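Local coordinates for putative uronate isomerase (Thermotoga maritima, PDB 4NAR), which is of unproven function but may interconvert the two enantiomers of lactate, at residues P131-R136 with S172-D177; L221-E226 with R234-D239; Q303-A308 with I376-I381. All coordinates share one frame; numbering follows the deposited sequence.

Contact 1. Residues P131-R136 with S172-D177; sequences PIKVNR and STEVVD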
loop_
_atom_site.group_PDB
_atom_site.type_symbol
_atom_site.label_atom_id
_atom_site.label_comp_id
_atom_site.label_asym_id
_atom_site.label_seq_id
_atom_site.Cartn_x
_atom_site.Cartn_y
_atom_site.Cartn_z
ATOM N N PRO A 131 14.127 -2.795 -15.775
ATOM C CA PRO A 131 13.690 -1.520 -16.362
ATOM C C PRO A 131 12.711 -0.790 -15.432
ATOM O O PRO A 131 11.882 -1.433 -14.770
ATOM C CB PRO A 131 12.994 -1.945 -17.663
ATOM C CG PRO A 131 12.541 -3.381 -17.402
ATOM C CD PRO A 131 13.585 -3.970 -16.487
ATOM N N ILE A 132 12.831 0.534 -15.366
ATOM C CA ILE A 132 11.914 1.356 -14.582
ATOM C C ILE A 132 10.967 2.105 -15.512
ATOM O O ILE A 132 11.396 2.969 -16.286
ATOM C CB ILE A 132 12.680 2.377 -13.703
ATOM C CG1 ILE A 132 13.581 1.636 -12.714
ATOM C CG2 ILE A 132 11.727 3.281 -12.941
ATOM C CD1 ILE A 132 15.046 1.883 -12.959
ATOM N N LYS A 133 9.681 1.779 -15.421
ATOM C CA LYS A 133 8.673 2.396 -16.278
ATOM C C LYS A 133 7.519 2.953 -15.450
ATOM O O LYS A 133 6.894 2.221 -14.656
ATOM C CB LYS A 133 8.139 1.377 -17.287
ATOM C CG LYS A 133 9.214 0.727 -18.136
ATOM C CD LYS A 133 8.598 -0.288 -19.073
ATOM C CE LYS A 133 9.656 -1.218 -19.653
ATOM N NZ LYS A 133 9.098 -2.595 -19.816
ATOM N N VAL A 134 7.233 4.243 -15.636
ATOM C CA VAL A 134 6.185 4.898 -14.873
ATOM C C VAL A 134 5.243 5.672 -15.797
ATOM O O VAL A 134 5.586 5.917 -16.975
ATOM C CB VAL A 134 6.787 5.830 -13.803
ATOM C CG1 VAL A 134 7.497 4.996 -12.745
ATOM C CG2 VAL A 134 7.753 6.822 -14.448
ATOM N N ASN A 135 4.063 6.027 -15.270
ATOM C CA ASN A 135 3.036 6.687 -16.071
ATOM C C ASN A 135 3.652 7.862 -16.804
ATOM O O ASN A 135 4.383 8.661 -16.185
ATOM C CB ASN A 135 1.882 7.208 -15.209
ATOM C CG ASN A 135 0.634 7.478 -16.035
ATOM O OD1 ASN A 135 0.614 8.388 -16.858
ATOM N ND2 ASN A 135 -0.400 6.656 -15.843
ATOM N N ARG A 136 3.384 7.968 -18.106
ATOM C CA ARG A 136 4.068 8.981 -18.913
ATOM C C ARG A 136 3.599 10.398 -18.563
ATOM O O ARG A 136 4.274 11.380 -18.903
ATOM C CB ARG A 136 3.936 8.691 -20.408
ATOM C CG ARG A 136 2.515 8.414 -20.845
ATOM C CD ARG A 136 2.447 8.267 -22.355
ATOM N NE ARG A 136 1.385 9.115 -22.898
ATOM C CZ ARG A 136 1.590 10.217 -23.617
ATOM N NH1 ARG A 136 2.826 10.606 -23.916
ATOM N NH2 ARG A 136 0.551 10.921 -24.055
ATOM N N SER A 172 5.035 -0.017 -12.796
ATOM C CA SER A 172 4.638 -1.202 -13.521
ATOM C C SER A 172 5.352 -2.447 -13.021
ATOM O O SER A 172 6.119 -2.411 -12.046
ATOM C CB SER A 172 4.849 -1.009 -15.028
ATOM O OG SER A 172 6.141 -0.492 -15.311
ATOM N N THR A 173 5.118 -3.528 -13.753
ATOM C CA THR A 173 5.361 -4.885 -13.305
ATOM C C THR A 173 6.774 -5.215 -12.840
ATOM O O THR A 173 6.951 -5.782 -11.760
ATOM C CB THR A 173 4.960 -5.859 -14.417
ATOM O OG1 THR A 173 3.548 -5.751 -14.605
ATOM C CG2 THR A 173 5.300 -7.286 -14.038
ATOM N N GLU A 174 7.769 -4.884 -13.656
ATOM C CA GLU A 174 9.117 -5.382 -13.404
ATOM C C GLU A 174 9.668 -4.872 -12.085
ATOM O O GLU A 174 10.076 -5.677 -11.235
ATOM C CB GLU A 174 10.084 -5.054 -14.544
ATOM C CG GLU A 174 9.616 -5.490 -15.915
ATOM C CD GLU A 174 8.828 -4.385 -16.621
ATOM O OE1 GLU A 174 8.032 -3.663 -15.940
ATOM O OE2 GLU A 174 9.015 -4.237 -17.857
ATOM N N VAL A 175 9.674 -3.549 -11.902
ATOM C CA VAL A 175 10.259 -2.991 -10.694
ATOM C C VAL A 175 9.434 -3.354 -9.446
ATOM O O VAL A 175 9.989 -3.569 -8.356
ATOM C CB VAL A 175 10.471 -1.453 -10.819
ATOM C CG1 VAL A 175 9.115 -0.721 -11.031
ATOM C CG2 VAL A 175 11.250 -0.901 -9.619
ATOM N N VAL A 176 8.117 -3.456 -9.614
ATOM C CA VAL A 176 7.228 -3.765 -8.498
ATOM C C VAL A 176 7.367 -5.241 -8.058
ATOM O O VAL A 176 7.370 -5.550 -6.853
ATOM C CB VAL A 176 5.765 -3.373 -8.837
ATOM C CG1 VAL A 176 4.774 -3.934 -7.792
ATOM C CG2 VAL A 176 5.645 -1.821 -8.982
ATOM N N ASP A 177 7.503 -6.144 -9.027
ATOM C CA ASP A 177 7.770 -7.552 -8.725
ATOM C C ASP A 177 9.047 -7.666 -7.892
ATOM O O ASP A 177 9.094 -8.396 -6.881
ATOM C CB ASP A 177 7.939 -8.369 -10.012
ATOM C CG ASP A 177 6.596 -8.752 -10.659
ATOM O OD1 ASP A 177 5.548 -8.115 -10.361
ATOM O OD2 ASP A 177 6.600 -9.700 -11.482
HETATM O O HOH W 1 9.078 -1.635 -14.056
#
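A single water is gripped from three directions where Pro131 meets Glu174 and Val175. It donates to Pro131 O at 2.9 Å and to Glu174 OE1 at 3.0 Å, and accepts from Val175 N at 2.9 Å. Pro131 O and Val175 N are themselves 4.2 Å apart, too far to bond directly, and the water bridges the difference. The other carboxylate oxygen, Glu174 OE2, forms a salt bridge of 2.6 Å with Lys133 NZ, which reaches it on the syn side, 17° out of the carboxylate plane. A bend at chi2 (91°) folds the Glu174 carboxylate back so that one oxygen takes the water and the other the ammonium, while its CG packs crosswise on Pro131 CG at 3.9 Å. These contacts set the strand 130-135, paired antiparallel with strand 107-113, against the first turn of helix 173-186 within the lactate racemase N-terminal domain; Ile132 points the other way, to helix 198-213. The amide of Val175 belongs to that first turn and finds its acceptor in the water, and the helix start may also help to stabilise the negative charge of Glu174. Ser172 sits at the N-cap but makes no capping bond. With OG between its backbone N and carbonyl carbon (chi1 48°), it instead donates to Lys133 O at 2.9 Å, from a position tilted off the carbonyl plane. Were Glu174 replaced by an alanine, the Lys133 ammonium would probably be left without its mate, the water with one acceptor fewer, and a gap would open beside the Pro131 ring.

Contact 2. Residues L221-E226 with R234-D239; sequences LNMVYE and RALYID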
loop_
_atom_site.group_PDB
_atom_site.type_symbol
_atom_site.label_atom_id
_atom_site.label_comp_id
_atom_site.label_asym_id
_atom_site.label_seq_id
_atom_site.Cartn_x
_atom_site.Cartn_y
_atom_site.Cartn_z
ATOM N N LEU A 221 3.301 15.883 -0.291
ATOM C CA LEU A 221 2.400 16.295 0.768
ATOM C C LEU A 221 2.095 15.001 1.526
ATOM O O LEU A 221 1.181 14.250 1.166
ATOM C CB LEU A 221 1.150 16.962 0.171
ATOM C CG LEU A 221 1.452 18.194 -0.704
ATOM C CD1 LEU A 221 1.736 17.829 -2.155
ATOM C CD2 LEU A 221 0.340 19.237 -0.638
ATOM N N ASN A 222 2.921 14.728 2.538
ATOM C CA ASN A 222 2.959 13.440 3.222
ATOM C C ASN A 222 2.074 13.483 4.483
ATOM O O ASN A 222 2.405 14.135 5.484
ATOM C CB ASN A 222 4.415 13.097 3.569
ATOM C CG ASN A 222 4.620 11.617 3.909
ATOM O OD1 ASN A 222 3.688 10.922 4.345
ATOM N ND2 ASN A 222 5.850 11.126 3.702
HETATM N N MSE A 223 0.940 12.798 4.413
HETATM C CA MSE A 223 -0.042 12.803 5.488
HETATM C C MSE A 223 0.261 11.757 6.553
HETATM O O MSE A 223 0.779 10.673 6.257
HETATM C CB MSE A 223 -1.424 12.492 4.921
HETATM C CG MSE A 223 -2.003 13.555 3.990
HETATM SE SE MSE A 223 -3.661 12.893 3.192
HETATM C CE MSE A 223 -3.006 11.302 2.290
ATOM N N VAL A 224 -0.087 12.076 7.797
ATOM C CA VAL A 224 -0.140 11.076 8.861
ATOM C C VAL A 224 -1.460 11.273 9.622
ATOM O O VAL A 224 -1.887 12.416 9.868
ATOM C CB VAL A 224 1.081 11.171 9.813
ATOM C CG1 VAL A 224 1.097 10.005 10.787
ATOM C CG2 VAL A 224 2.379 11.196 9.024
ATOM N N TYR A 225 -2.114 10.175 9.990
ATOM C CA TYR A 225 -3.425 10.263 10.615
ATOM C C TYR A 225 -3.719 9.039 11.474
ATOM O O TYR A 225 -3.073 7.990 11.358
ATOM C CB TYR A 225 -4.517 10.389 9.551
ATOM C CG TYR A 225 -4.301 9.397 8.437
ATOM C CD1 TYR A 225 -3.526 9.736 7.336
ATOM C CD2 TYR A 225 -4.841 8.107 8.493
ATOM C CE1 TYR A 225 -3.289 8.824 6.313
ATOM C CE2 TYR A 225 -4.615 7.184 7.464
ATOM C CZ TYR A 225 -3.833 7.551 6.381
ATOM O OH TYR A 225 -3.588 6.668 5.347
ATOM N N GLU A 226 -4.719 9.189 12.337
ATOM C CA GLU A 226 -5.282 8.059 13.057
ATOM C C GLU A 226 -6.633 7.709 12.460
ATOM O O GLU A 226 -7.296 8.559 11.850
ATOM C CB GLU A 226 -5.456 8.390 14.532
ATOM C CG GLU A 226 -4.157 8.516 15.276
ATOM C CD GLU A 226 -4.275 9.463 16.449
ATOM O OE1 GLU A 226 -5.353 10.094 16.604
ATOM O OE2 GLU A 226 -3.291 9.577 17.212
ATOM N N ARG A 234 -3.301 14.194 11.627
ATOM C CA ARG A 234 -2.336 14.462 12.685
ATOM C C ARG A 234 -1.116 15.243 12.189
ATOM O O ARG A 234 -0.450 15.933 12.971
ATOM C CB ARG A 234 -1.904 13.142 13.314
ATOM C CG ARG A 234 -3.047 12.413 14.044
ATOM C CD ARG A 234 -3.553 13.208 15.288
ATOM N NE ARG A 234 -2.418 13.701 16.070
ATOM C CZ ARG A 234 -1.807 12.998 17.021
ATOM N NH1 ARG A 234 -2.251 11.785 17.333
ATOM N NH2 ARG A 234 -0.758 13.504 17.668
ATOM N N ALA A 235 -0.813 15.122 10.895
ATOM C CA ALA A 235 0.311 15.852 10.304
ATOM C C ALA A 235 0.261 15.851 8.786
ATOM O O ALA A 235 -0.187 14.882 8.168
ATOM C CB ALA A 235 1.649 15.277 10.766
ATOM N N LEU A 236 0.745 16.943 8.205
ATOM C CA LEU A 236 0.910 17.068 6.766
ATOM C C LEU A 236 2.317 17.619 6.535
ATOM O O LEU A 236 2.576 18.805 6.784
ATOM C CB LEU A 236 -0.139 18.032 6.191
ATOM C CG LEU A 236 -0.721 17.754 4.794
ATOM C CD1 LEU A 236 -0.987 19.063 4.027
ATOM C CD2 LEU A 236 0.142 16.801 3.961
ATOM N N TYR A 237 3.237 16.764 6.101
ATOM C CA TYR A 237 4.609 17.201 5.879
ATOM C C TYR A 237 4.803 17.556 4.405
ATOM O O TYR A 237 4.813 16.672 3.532
ATOM C CB TYR A 237 5.595 16.128 6.339
ATOM C CG TYR A 237 5.500 15.844 7.817
ATOM C CD1 TYR A 237 5.368 16.882 8.736
ATOM C CD2 TYR A 237 5.527 14.540 8.304
ATOM C CE1 TYR A 237 5.273 16.633 10.105
ATOM C CE2 TYR A 237 5.428 14.278 9.666
ATOM C CZ TYR A 237 5.305 15.332 10.566
ATOM O OH TYR A 237 5.212 15.092 11.929
ATOM N N ILE A 238 4.946 18.850 4.128
ATOM C CA ILE A 238 5.049 19.337 2.759
ATOM C C ILE A 238 6.507 19.619 2.414
ATOM O O ILE A 238 7.193 20.315 3.157
ATOM C CB ILE A 238 4.222 20.625 2.572
ATOM C CG1 ILE A 238 2.779 20.404 3.058
ATOM C CG2 ILE A 238 4.278 21.096 1.113
ATOM C CD1 ILE A 238 1.802 21.538 2.724
ATOM N N ASP A 239 6.986 19.089 1.293
ATOM C CA ASP A 239 8.377 19.276 0.929
ATOM C C ASP A 239 8.553 19.160 -0.579
ATOM O O ASP A 239 7.588 18.897 -1.307
ATOM C CB ASP A 239 9.245 18.270 1.675
ATOM C CG ASP A 239 10.686 18.733 1.817
ATOM O OD1 ASP A 239 11.135 19.578 0.989
ATOM O OD2 ASP A 239 11.376 18.237 2.743
#
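Arg234 and Ala235 both face Val224 in a classic beta bulge, and Val224 O accepts from two successive amides, Arg234 N at 2.9 Å and Ala235 N at 3.1 Å. In return, Val224 N closes on Ala235 O at 2.8 Å. The bulge lies in the beta hairpin of strands 217-227 and 231-240, which belongs to the mixed seven-stranded sheet; strand 144-150 adjoins the first arm and strand 5-6 the second. Away from the bulge, Asn222 and Tyr237 form a regular hydrogen-bonded antiparallel pair whose two N-H groups point almost straight at their acceptors, each at 174°.

On one face of the hairpin, Asn222, Val224, Ala235 and Tyr237 lie on the side of helix 241-259. Val224 CB and Ala235 CB are 4.3 Å apart, and Val224 CG2 approaches the Tyr237 ring obliquely. The polar ends on this face are engaged beyond the hairpin: Asn222 OD1 with Thr151 OG1, and Tyr237 OH with Glu6. Near the turn, Arg234 folds at chi2 and chi3 (-65° and -45°) and brings NH1 to Glu226 OE2 in a salt bridge. The carboxylate meets the edge of the guanidinium, though the modelled separation is too short to be taken literally. Arg234 NE is held separately by Gly7 O.

On the opposite face the contacts between the strands are apolar. Met223, a selenomethionine, runs beside Leu236, and together they form a non-hydrogen-bonded pair, with Leu221 and Ile238 next along the same face. Here one methyl serves two neighbours: Leu236 CD2 rests 3.9 Å from Leu221 CB and also 3.9 Å from Met223 CG.

Contact 3. Residues Q303-A308 with I376-I381; sequences QIIIYA and ILATSI
Ile376 lies beside Ile305, its partner in the parallel ladder, and the two side chains point the same way. Its CB sits 4.1 Å from Ile305 CG1 and 3.8 Å from Ile304 O. CG1 leads off beside the backbone N (chi1 -64°), and a chi2 of 134° carries CD1 over the neighbouring strand. There CD1 lies 4.0 Å from Ile305 CG1 and slides obliquely along the Gln303 chain, nearing CG at 3.8 Å and NE2 at 3.7 Å. Further along this face, Ala378 CB fills the space between Ile305 CG2 and the Tyr307 ring. On the reverse face Ile306 CD1 meets Leu377 CD2 at 4.0 Å, with helix 282-285 covering both.

Strands 302-308 and 373-379 are neighbours in the parallel five-stranded sheet, linked by a crossover that includes helices 318-327, 332-341 and 347-357. Ile376 N donates to Ile304 O and Ile306 N to Ile376 O, both nearly along the C=O axis; Ala378 N to Ile306 O and Ala308 N to Ala378 O continue the ladder. Thr379 OG1 accepts from Ile381 N at 2.9 Å, an ST turn. Backbone bonds thus fix the register of the two strands, while largely aliphatic side chains pack on both faces and add apolar contact to a mostly buried interface.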
loop_
_atom_site.group_PDB
_atom_site.type_symbol
_atom_site.label_atom_id
_atom_site.label_comp_id
_atom_site.label_asym_id
_atom_site.label_seq_id
_atom_site.Cartn_x
_atom_site.Cartn_y
_atom_site.Cartn_z
ATOM N N GLN A 303 -5.535 -18.305 15.542
ATOM C CA GLN A 303 -6.377 -18.091 14.382
ATOM C C GLN A 303 -6.469 -16.617 14.040
ATOM O O GLN A 303 -6.857 -15.796 14.890
ATOM C CB GLN A 303 -7.787 -18.599 14.640
ATOM C CG GLN A 303 -7.919 -20.106 14.727
ATOM C CD GLN A 303 -9.309 -20.516 15.175
ATOM O OE1 GLN A 303 -9.821 -20.009 16.177
ATOM N NE2 GLN A 303 -9.935 -21.418 14.429
ATOM N N ILE A 304 -6.118 -16.289 12.795
ATOM C CA ILE A 304 -6.468 -14.995 12.236
ATOM C C ILE A 304 -7.698 -15.150 11.339
ATOM O O ILE A 304 -7.676 -15.910 10.360
ATOM C CB ILE A 304 -5.320 -14.374 11.437
ATOM C CG1 ILE A 304 -4.056 -14.333 12.288
ATOM C CG2 ILE A 304 -5.700 -12.966 11.000
ATOM C CD1 ILE A 304 -2.907 -13.596 11.639
ATOM N N ILE A 305 -8.762 -14.432 11.689
ATOM C CA ILE A 305 -10.010 -14.453 10.943
ATOM C C ILE A 305 -10.241 -13.115 10.259
ATOM O O ILE A 305 -10.457 -12.085 10.912
ATOM C CB ILE A 305 -11.207 -14.744 11.876
ATOM C CG1 ILE A 305 -11.063 -16.135 12.492
ATOM C CG2 ILE A 305 -12.529 -14.601 11.125
ATOM C CD1 ILE A 305 -11.721 -16.260 13.857
ATOM N N ILE A 306 -10.213 -13.137 8.936
ATOM C CA ILE A 306 -10.422 -11.942 8.146
ATOM C C ILE A 306 -11.919 -11.820 7.863
ATOM O O ILE A 306 -12.475 -12.481 6.967
ATOM C CB ILE A 306 -9.594 -12.016 6.851
ATOM C CG1 ILE A 306 -8.108 -11.976 7.213
ATOM C CG2 ILE A 306 -9.962 -10.879 5.883
ATOM C CD1 ILE A 306 -7.245 -12.760 6.255
ATOM N N TYR A 307 -12.583 -10.987 8.654
ATOM C CA TYR A 307 -14.027 -10.892 8.567
ATOM C C TYR A 307 -14.384 -9.768 7.604
ATOM O O TYR A 307 -14.135 -8.589 7.886
ATOM C CB TYR A 307 -14.614 -10.687 9.968
ATOM C CG TYR A 307 -16.098 -10.393 10.024
ATOM C CD1 TYR A 307 -17.038 -11.220 9.398
ATOM C CD2 TYR A 307 -16.563 -9.302 10.741
ATOM C CE1 TYR A 307 -18.421 -10.935 9.476
ATOM C CE2 TYR A 307 -17.921 -9.012 10.830
ATOM C CZ TYR A 307 -18.846 -9.821 10.201
ATOM O OH TYR A 307 -20.182 -9.492 10.322
ATOM N N ALA A 308 -14.939 -10.160 6.453
ATOM C CA ALA A 308 -15.222 -9.257 5.347
ATOM C C ALA A 308 -16.303 -9.865 4.456
ATOM O O ALA A 308 -16.006 -10.362 3.355
ATOM C CB ALA A 308 -13.953 -9.004 4.553
ATOM N N ILE A 376 -8.117 -17.521 8.312
ATOM C CA ILE A 376 -9.469 -17.901 7.929
ATOM C C ILE A 376 -10.171 -16.757 7.212
ATOM O O ILE A 376 -10.113 -15.605 7.647
ATOM C CB ILE A 376 -10.268 -18.360 9.163
ATOM C CG1 ILE A 376 -9.618 -19.624 9.743
ATOM C CG2 ILE A 376 -11.746 -18.614 8.819
ATOM C CD1 ILE A 376 -9.459 -19.590 11.266
ATOM N N LEU A 377 -10.811 -17.084 6.093
ATOM C CA LEU A 377 -11.591 -16.118 5.344
ATOM C C LEU A 377 -13.059 -16.205 5.768
ATOM O O LEU A 377 -13.728 -17.230 5.540
ATOM C CB LEU A 377 -11.471 -16.374 3.841
ATOM C CG LEU A 377 -10.132 -16.067 3.157
ATOM C CD1 LEU A 377 -10.282 -15.953 1.613
ATOM C CD2 LEU A 377 -9.504 -14.807 3.742
ATOM N N ALA A 378 -13.554 -15.142 6.401
ATOM C CA ALA A 378 -14.982 -15.023 6.700
ATOM C C ALA A 378 -15.599 -13.993 5.749
ATOM O O ALA A 378 -15.873 -12.851 6.130
ATOM C CB ALA A 378 -15.209 -14.632 8.159
ATOM N N THR A 379 -15.788 -14.414 4.500
ATOM C CA THR A 379 -16.173 -13.529 3.412
ATOM C C THR A 379 -17.256 -14.219 2.580
ATOM O O THR A 379 -17.753 -15.279 2.969
ATOM C CB THR A 379 -14.950 -13.200 2.506
ATOM O OG1 THR A 379 -14.759 -14.235 1.534
ATOM C CG2 THR A 379 -13.664 -13.061 3.321
ATOM N N SER A 380 -17.633 -13.638 1.441
ATOM C CA SER A 380 -18.611 -14.314 0.589
ATOM C C SER A 380 -17.939 -15.201 -0.462
ATOM O O SER A 380 -18.582 -15.667 -1.410
ATOM C CB SER A 380 -19.632 -13.345 -0.031
ATOM O OG SER A 380 -18.986 -12.274 -0.675
ATOM N N ILE A 381 -16.644 -15.442 -0.269
ATOM C CA ILE A 381 -15.946 -16.502 -0.989
ATOM C C ILE A 381 -16.367 -17.844 -0.365
ATOM O O ILE A 381 -16.280 -18.016 0.868
ATOM C CB ILE A 381 -14.417 -16.300 -0.915
ATOM C CG1 ILE A 381 -14.051 -14.967 -1.583
ATOM C CG2 ILE A 381 -13.668 -17.487 -1.546
ATOM C CD1 ILE A 381 -12.650 -14.505 -1.339
#

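Contacts 1, 2 and 3 follow one another in series along the chain and do not touch. The centres of contacts 1 and 2 are 26 Å apart, and the centre of contact 3 is 32 Å from each of theirs; contacts 1 and 3 fall on opposite sides of the chain's centre. The strand of contact 1 belongs to the two-stranded sheet and is docked on helix 173-186, whereas contact 2 lies in the mixed seven-stranded sheet and contact 3 in the parallel five-stranded one. Two helices link these parts. Helix 198-213 packs on Ile132 and precedes the hairpin of contact 2, while helix 347-357, in the crossover of contact 3, packs on the helix of contact 1 at Val176 and Asp177.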